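Local atomic coordinates of hypothetical protein PAE2307 (Pyrobaculum aerophilum, PDB entry 1WVQ), a protein that probably acts as an adenosine-specific kinase and belongs to an ancient conserved domain family in which stable histidine phosphorylation has been described. Residues K157-R160 / E161-Y165; I89-N93 / A94-N98; A114-A117 / N118-V122. One frame throughout, in Å; residues are numbered along the deposited sequence.

How the interactions relate
The three contacts are local turns at the ends of secondary-structure elements, and each mixes buried and exposed residues. Interaction 1 lies farthest out, at the C-terminal end of helix 149-162, and is ruled by backbone hydrogen bonds. Interactions 2 and 3 lie nearer the centre, on strands 87-92 and 111-116 of one antiparallel sheet, and meet through Pro-96 and Ala-115; interaction 3 passes on into the three-stranded sheet. Interaction 2 combines the packing of one isoleucine methyl, a water and an asparagine-to-backbone bond at the helix start, whereas interaction 3 is built on a side-chain-to-backbone bond beside the phosphorylated histidine of a second subunit. Tyr-165 of interaction 1 packs on Trp-95 and Ile-97 of interaction 2.

Interaction 1: K157-R160 / E161-Y165; sequences KFLR and EVVKY
Phe-158 and Leu-159 meet Val-162, Val-163 and Tyr-165 at the C-terminal end of helix 149-162, where the helix widens into a pi-type turn. Before it, Glu-161 N reaches Lys-157 O at 2.7 Å in a regular helical bond. Phe-158 O accepts twice, from Val-162 N at 3.0 Å and from Val-163 N at 3.2 Å; the second donor stands almost in line with the carbonyl (167°), the first well above its plane. Beyond the turn Lys-164 takes positive phi, and Tyr-165 N makes a weak bond to Leu-159 O; the Leu-159 backbone also bonds to Lys-166.

The Phe-158 ring touches the residues four and five positions on, with Val-163 CG2 over one face, while Leu-159 CD2 runs alongside that methyl at 3.6 Å. Lys-157 NZ stays 4.1 Å from Glu-161 OE1, opposite charges short of a salt bridge. Arg-160 is satisfied outside the turn: NE pairs with the carboxylate of Leu-167 in the same chain, NH1 with Lys-156 O, and NH2 with Glu-33 of the second subunit and the Leu-167 carboxylate of the fourth. Lys-164 bends at its last torsion (chi4 51°), which brings NZ to Glu-161 O at 2.8 Å, above the carbonyl plane.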
# COMPACT_ATOMS: atom_id res chain seq x y z
N LYS A 157 11.79 17.84 -20.46
CA LYS A 157 10.99 18.99 -20.87
C LYS A 157 9.56 18.57 -21.16
O LYS A 157 8.62 19.29 -20.83
CB LYS A 157 11.61 19.63 -22.12
CG LYS A 157 10.97 20.94 -22.53
CD LYS A 157 11.66 21.50 -23.77
CE LYS A 157 11.34 22.97 -23.97
NZ LYS A 157 11.92 23.46 -25.25
N PHE A 158 9.39 17.41 -21.78
CA PHE A 158 8.07 16.89 -22.09
C PHE A 158 7.25 16.72 -20.81
O PHE A 158 6.10 17.14 -20.74
CB PHE A 158 8.18 15.53 -22.80
CG PHE A 158 6.87 14.81 -22.96
CD1 PHE A 158 5.91 15.26 -23.87
CD2 PHE A 158 6.58 13.68 -22.19
CE1 PHE A 158 4.69 14.61 -24.01
CE2 PHE A 158 5.36 13.02 -22.32
CZ PHE A 158 4.41 13.48 -23.23
N LEU A 159 7.86 16.12 -19.79
CA LEU A 159 7.17 15.90 -18.53
C LEU A 159 6.90 17.17 -17.74
O LEU A 159 5.92 17.24 -16.99
CB LEU A 159 7.95 14.91 -17.68
CG LEU A 159 7.99 13.47 -18.19
CD1 LEU A 159 8.70 12.60 -17.16
CD2 LEU A 159 6.57 12.94 -18.43
N ARG A 160 7.75 18.17 -17.92
CA ARG A 160 7.59 19.43 -17.19
C ARG A 160 6.78 20.50 -17.92
O ARG A 160 6.07 21.28 -17.28
CB ARG A 160 8.98 19.96 -16.83
CG ARG A 160 9.64 19.10 -15.77
CD ARG A 160 11.15 19.28 -15.66
NE ARG A 160 11.68 18.39 -14.64
CZ ARG A 160 11.74 17.06 -14.77
NH1 ARG A 160 11.31 16.47 -15.87
NH2 ARG A 160 12.21 16.32 -13.77
N GLU A 161 6.86 20.52 -19.24
CA GLU A 161 6.15 21.53 -20.01
C GLU A 161 4.88 21.10 -20.73
O GLU A 161 3.98 21.91 -20.93
CB GLU A 161 7.11 22.17 -21.01
CG GLU A 161 8.21 22.96 -20.33
CD GLU A 161 9.29 23.39 -21.30
OE1 GLU A 161 8.95 23.65 -22.47
OE2 GLU A 161 10.46 23.47 -20.89
N VAL A 162 4.80 19.83 -21.11
CA VAL A 162 3.62 19.34 -21.82
C VAL A 162 2.60 18.67 -20.90
O VAL A 162 1.47 19.16 -20.76
CB VAL A 162 4.01 18.37 -22.95
CG1 VAL A 162 2.76 17.91 -23.70
CG2 VAL A 162 4.98 19.06 -23.90
N VAL A 163 2.98 17.56 -20.28
CA VAL A 163 2.05 16.87 -19.39
C VAL A 163 2.09 17.45 -17.98
O VAL A 163 1.16 17.28 -17.20
CB VAL A 163 2.33 15.35 -19.34
CG1 VAL A 163 1.91 14.71 -20.64
CG2 VAL A 163 3.81 15.09 -19.09
N LYS A 164 3.18 18.14 -17.66
CA LYS A 164 3.34 18.77 -16.35
C LYS A 164 3.26 17.81 -15.16
O LYS A 164 2.73 18.16 -14.10
CB LYS A 164 2.29 19.88 -16.19
CG LYS A 164 2.40 21.00 -17.24
CD LYS A 164 1.22 21.98 -17.14
CE LYS A 164 1.45 23.21 -18.01
NZ LYS A 164 1.83 22.87 -19.39
N TYR A 165 3.79 16.60 -15.34
CA TYR A 165 3.80 15.60 -14.27
C TYR A 165 5.01 15.78 -13.35
O TYR A 165 5.10 15.16 -12.29
CB TYR A 165 3.81 14.18 -14.83
CG TYR A 165 2.54 13.77 -15.54
CD1 TYR A 165 1.33 14.42 -15.30
CD2 TYR A 165 2.53 12.68 -16.41
CE1 TYR A 165 0.15 14.00 -15.91
CE2 TYR A 165 1.36 12.25 -17.02
CZ TYR A 165 0.17 12.91 -16.77
OH TYR A 165 -0.98 12.48 -17.37

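Interaction 2: I89-N93 / A94-N98; sequences IYIRN and AWPIN
Ile-91 places CG1 between its own backbone N and carbonyl carbon (chi1 49°) and runs on extended to CD1 (chi2 170°), which carries the terminal methyl across to Ala-94, Trp-95 and Pro-96. The backbone makes the return possible: Asn-93 has positive phi (62°), a left-handed conformation that turns the chain at the end of strand 87-92 and leads it into helix 96-104. CD1 of Ile-91 lies 3.5 Å from Ala-94 O and 4.0 Å from Pro-96 CD, so one methyl touches both a peptide oxygen and the side of the proline ring.

The polar groups of this strand-to-helix turn are joined in two ways. A water lies 2.9 Å from Ile-91 O and 2.8 Å from Ala-94 O, bridging the Ile-91 carbonyl, near the end of the strand, and the turn. Further on, Asn-98 OD1 accepts Trp-95 N at 2.9 Å in a nearly straight bond, the donor lying above the amide carbonyl plane, while Asn-98 N returns to Trp-95 O at 2.8 Å. This pair of bonds closes the first turn of the helix, and Asn-98 ND2 is engaged by Thr-41 O of the third subunit.

The strand itself is a central member of the five-stranded sheet and follows closely after the phosphorylated His-85. Arg-92 turns from the contact toward Glu-69. The direct touch between strand and helix start is van der Waals, a methyl against a carbonyl oxygen and a proline ring; the Ile-91 and Ala-94 carbonyl oxygens, two acceptors that cannot bond each other, are joined by the one water.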
# COMPACT_ATOMS: atom_id res chain seq x y z
N ILE A 89 -9.04 -4.90 -19.35
CA ILE A 89 -9.64 -3.59 -19.12
C ILE A 89 -9.25 -2.66 -20.26
O ILE A 89 -8.08 -2.58 -20.63
CB ILE A 89 -9.13 -2.94 -17.81
CG1 ILE A 89 -9.53 -3.78 -16.60
CG2 ILE A 89 -9.69 -1.51 -17.68
CD1 ILE A 89 -8.83 -3.35 -15.32
N TYR A 90 -10.24 -1.97 -20.83
CA TYR A 90 -9.98 -0.98 -21.87
C TYR A 90 -10.50 0.33 -21.28
O TYR A 90 -11.62 0.39 -20.76
CB TYR A 90 -10.73 -1.29 -23.17
CG TYR A 90 -10.02 -2.25 -24.11
CD1 TYR A 90 -10.22 -3.62 -24.01
CD2 TYR A 90 -9.17 -1.77 -25.11
CE1 TYR A 90 -9.60 -4.51 -24.90
CE2 TYR A 90 -8.54 -2.65 -26.00
CZ TYR A 90 -8.77 -4.01 -25.89
OH TYR A 90 -8.20 -4.88 -26.81
N ILE A 91 -9.68 1.37 -21.35
CA ILE A 91 -10.06 2.67 -20.80
C ILE A 91 -9.83 3.85 -21.74
O ILE A 91 -8.88 3.87 -22.53
CB ILE A 91 -9.29 3.01 -19.50
CG1 ILE A 91 -7.79 2.77 -19.69
CG2 ILE A 91 -9.85 2.21 -18.33
CD1 ILE A 91 -6.94 3.31 -18.55
N ARG A 92 -10.72 4.82 -21.62
CA ARG A 92 -10.68 6.08 -22.35
C ARG A 92 -10.89 7.16 -21.29
O ARG A 92 -11.51 6.91 -20.25
CB ARG A 92 -11.82 6.19 -23.38
CG ARG A 92 -11.63 5.43 -24.68
CD ARG A 92 -12.85 5.69 -25.58
NE ARG A 92 -12.84 4.89 -26.81
CZ ARG A 92 -12.07 5.14 -27.87
NH1 ARG A 92 -11.24 6.17 -27.88
NH2 ARG A 92 -12.15 4.34 -28.93
N ASN A 93 -10.37 8.36 -21.56
CA ASN A 93 -10.52 9.50 -20.66
C ASN A 93 -9.87 9.29 -19.31
O ASN A 93 -10.30 9.84 -18.29
CB ASN A 93 -11.99 9.85 -20.51
CG ASN A 93 -12.66 10.03 -21.85
OD1 ASN A 93 -12.18 10.79 -22.70
ND2 ASN A 93 -13.77 9.33 -22.06
N ALA A 94 -8.81 8.49 -19.33
CA ALA A 94 -8.02 8.16 -18.15
C ALA A 94 -6.82 7.36 -18.66
O ALA A 94 -6.94 6.64 -19.65
CB ALA A 94 -8.83 7.32 -17.17
N TRP A 95 -5.69 7.51 -18.00
CA TRP A 95 -4.47 6.78 -18.37
C TRP A 95 -4.24 5.69 -17.33
O TRP A 95 -4.72 5.79 -16.20
CB TRP A 95 -3.27 7.73 -18.38
CG TRP A 95 -3.23 8.66 -19.55
CD1 TRP A 95 -2.92 8.33 -20.84
CD2 TRP A 95 -3.49 10.06 -19.53
NE1 TRP A 95 -2.97 9.45 -21.63
CE2 TRP A 95 -3.32 10.53 -20.85
CE3 TRP A 95 -3.85 10.97 -18.53
CZ2 TRP A 95 -3.50 11.88 -21.20
CZ3 TRP A 95 -4.03 12.31 -18.87
CH2 TRP A 95 -3.86 12.75 -20.20
N PRO A 96 -3.50 4.64 -17.70
CA PRO A 96 -3.24 3.57 -16.73
C PRO A 96 -2.66 4.07 -15.40
O PRO A 96 -3.03 3.57 -14.35
CB PRO A 96 -2.29 2.65 -17.49
CG PRO A 96 -2.81 2.76 -18.89
CD PRO A 96 -3.04 4.25 -19.05
N ILE A 97 -1.76 5.05 -15.44
CA ILE A 97 -1.19 5.53 -14.19
C ILE A 97 -2.24 6.12 -13.25
O ILE A 97 -2.01 6.22 -12.04
CB ILE A 97 -0.05 6.59 -14.39
CG1 ILE A 97 -0.54 7.79 -15.19
CG2 ILE A 97 1.16 5.91 -15.03
CD1 ILE A 97 0.47 8.95 -15.24
N ASN A 98 -3.40 6.49 -13.79
CA ASN A 98 -4.46 7.05 -12.95
C ASN A 98 -5.21 5.97 -12.17
O ASN A 98 -5.87 6.27 -11.18
CB ASN A 98 -5.51 7.80 -13.79
CG ASN A 98 -4.94 8.96 -14.58
OD1 ASN A 98 -5.34 9.22 -15.72
ND2 ASN A 98 -3.98 9.65 -13.98
O HOH W 1 -6.75 5.78 -22.36

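Interaction 3: A114-A117 / N118-V122; sequences AATA and NPLKV
An ST turn links strand 111-116 to strand 120-128, formed where Thr-116 meets Asn-118. Thr-116 OG1 accepts the backbone N-H of Asn-118, with OG1 and N 3.1 Å apart and an N-H...O angle of 166°, and so ties the last strand residue to the backbone two residues on. The hydroxyl oxygen is put there by its first torsion (chi1 -170°), which sets it opposite the threonine's backbone N. The same torsion leaves the methyl branch CG2 facing Leu-120.

OG1 also bonds to Asp-139 OD1, so the hydroxyl is held by Asn-118 N and by Asp-139, at the end of strand 131-139. The Asn-118 amide crosses the threonine side chain at about a right angle. Its ND2 comes within 3.2 Å of Thr-116 OG1, but the angle is too poor for a bond, and the amide nitrogen bonds instead to the phosphorylated histidine of the second subunit. Thr-116 packs on that modified side chain too, so the turn forms part of the surroundings of the phosphohistidine at a subunit interface.

In the fold, this connection joins two sheets. Strand 111-116 is an outer strand, within this chain, of the five-stranded antiparallel sheet, with the backbone of Thr-116 bonded to that of Val-21, and strand 120-128 is the middle strand of the three-stranded one, where Leu-120 pairs with Val-13 and Lys-121 with Val-138. Leu-120 fills the inside of the bend: CG lies anti to the Leu-120 backbone N (chi1 172°), and the two methyls part toward the first strand. CD2 comes to 3.8 Å from Thr-116 CG2, and CD1 to 4.3 Å from Ala-114 CB. Val-21 and Ile-23 of strand 20-25 and Val-137 of strand 131-139 also pack against Leu-120.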
# COMPACT_ATOMS: atom_id res chain seq x y z
N ALA A 114 0.27 -6.37 -18.60
CA ALA A 114 0.57 -5.21 -19.41
C ALA A 114 -0.39 -4.05 -19.20
O ALA A 114 -1.56 -4.25 -18.86
CB ALA A 114 0.57 -5.60 -20.89
N ALA A 115 0.13 -2.85 -19.40
CA ALA A 115 -0.63 -1.61 -19.33
C ALA A 115 0.01 -0.85 -20.48
O ALA A 115 1.16 -0.42 -20.38
CB ALA A 115 -0.40 -0.89 -18.00
N THR A 116 -0.72 -0.68 -21.58
CA THR A 116 -0.12 -0.03 -22.73
C THR A 116 -1.12 0.43 -23.77
O THR A 116 -2.31 0.12 -23.72
CB THR A 116 0.87 -1.02 -23.40
OG1 THR A 116 1.66 -0.35 -24.39
CG2 THR A 116 0.10 -2.16 -24.06
N ALA A 117 -0.61 1.20 -24.73
CA ALA A 117 -1.43 1.70 -25.83
C ALA A 117 -0.71 1.35 -27.13
O ALA A 117 -1.13 1.76 -28.21
CB ALA A 117 -1.61 3.21 -25.71
N ASN A 118 0.36 0.57 -27.01
CA ASN A 118 1.18 0.14 -28.15
C ASN A 118 0.69 -1.14 -28.79
O ASN A 118 -0.15 -1.85 -28.24
CB ASN A 118 2.61 -0.16 -27.72
CG ASN A 118 3.31 1.02 -27.15
OD1 ASN A 118 3.14 2.13 -27.64
ND2 ASN A 118 4.12 0.80 -26.12
N PRO A 119 1.22 -1.45 -29.99
CA PRO A 119 0.82 -2.69 -30.65
C PRO A 119 1.19 -3.73 -29.59
O PRO A 119 2.22 -3.61 -28.93
CB PRO A 119 1.74 -2.74 -31.86
CG PRO A 119 1.86 -1.30 -32.22
CD PRO A 119 2.07 -0.63 -30.88
N LEU A 120 0.34 -4.72 -29.40
CA LEU A 120 0.58 -5.71 -28.37
C LEU A 120 0.11 -7.10 -28.76
O LEU A 120 -0.90 -7.26 -29.44
CB LEU A 120 -0.14 -5.25 -27.09
CG LEU A 120 -0.23 -6.16 -25.86
CD1 LEU A 120 1.09 -6.22 -25.12
CD2 LEU A 120 -1.32 -5.61 -24.96
N LYS A 121 0.86 -8.11 -28.32
CA LYS A 121 0.52 -9.50 -28.57
C LYS A 121 0.57 -10.22 -27.23
O LYS A 121 1.38 -9.89 -26.37
CB LYS A 121 1.53 -10.16 -29.51
CG LYS A 121 1.70 -9.49 -30.86
CD LYS A 121 0.52 -9.75 -31.78
CE LYS A 121 0.83 -9.29 -33.20
NZ LYS A 121 -0.28 -9.62 -34.12
N VAL A 122 -0.30 -11.20 -27.06
CA VAL A 122 -0.32 -11.99 -25.84
C VAL A 122 0.05 -13.40 -26.23
O VAL A 122 -0.50 -13.94 -27.19
CB VAL A 122 -1.73 -12.03 -25.19
CG1 VAL A 122 -1.71 -12.90 -23.94
CG2 VAL A 122 -2.18 -10.63 -24.85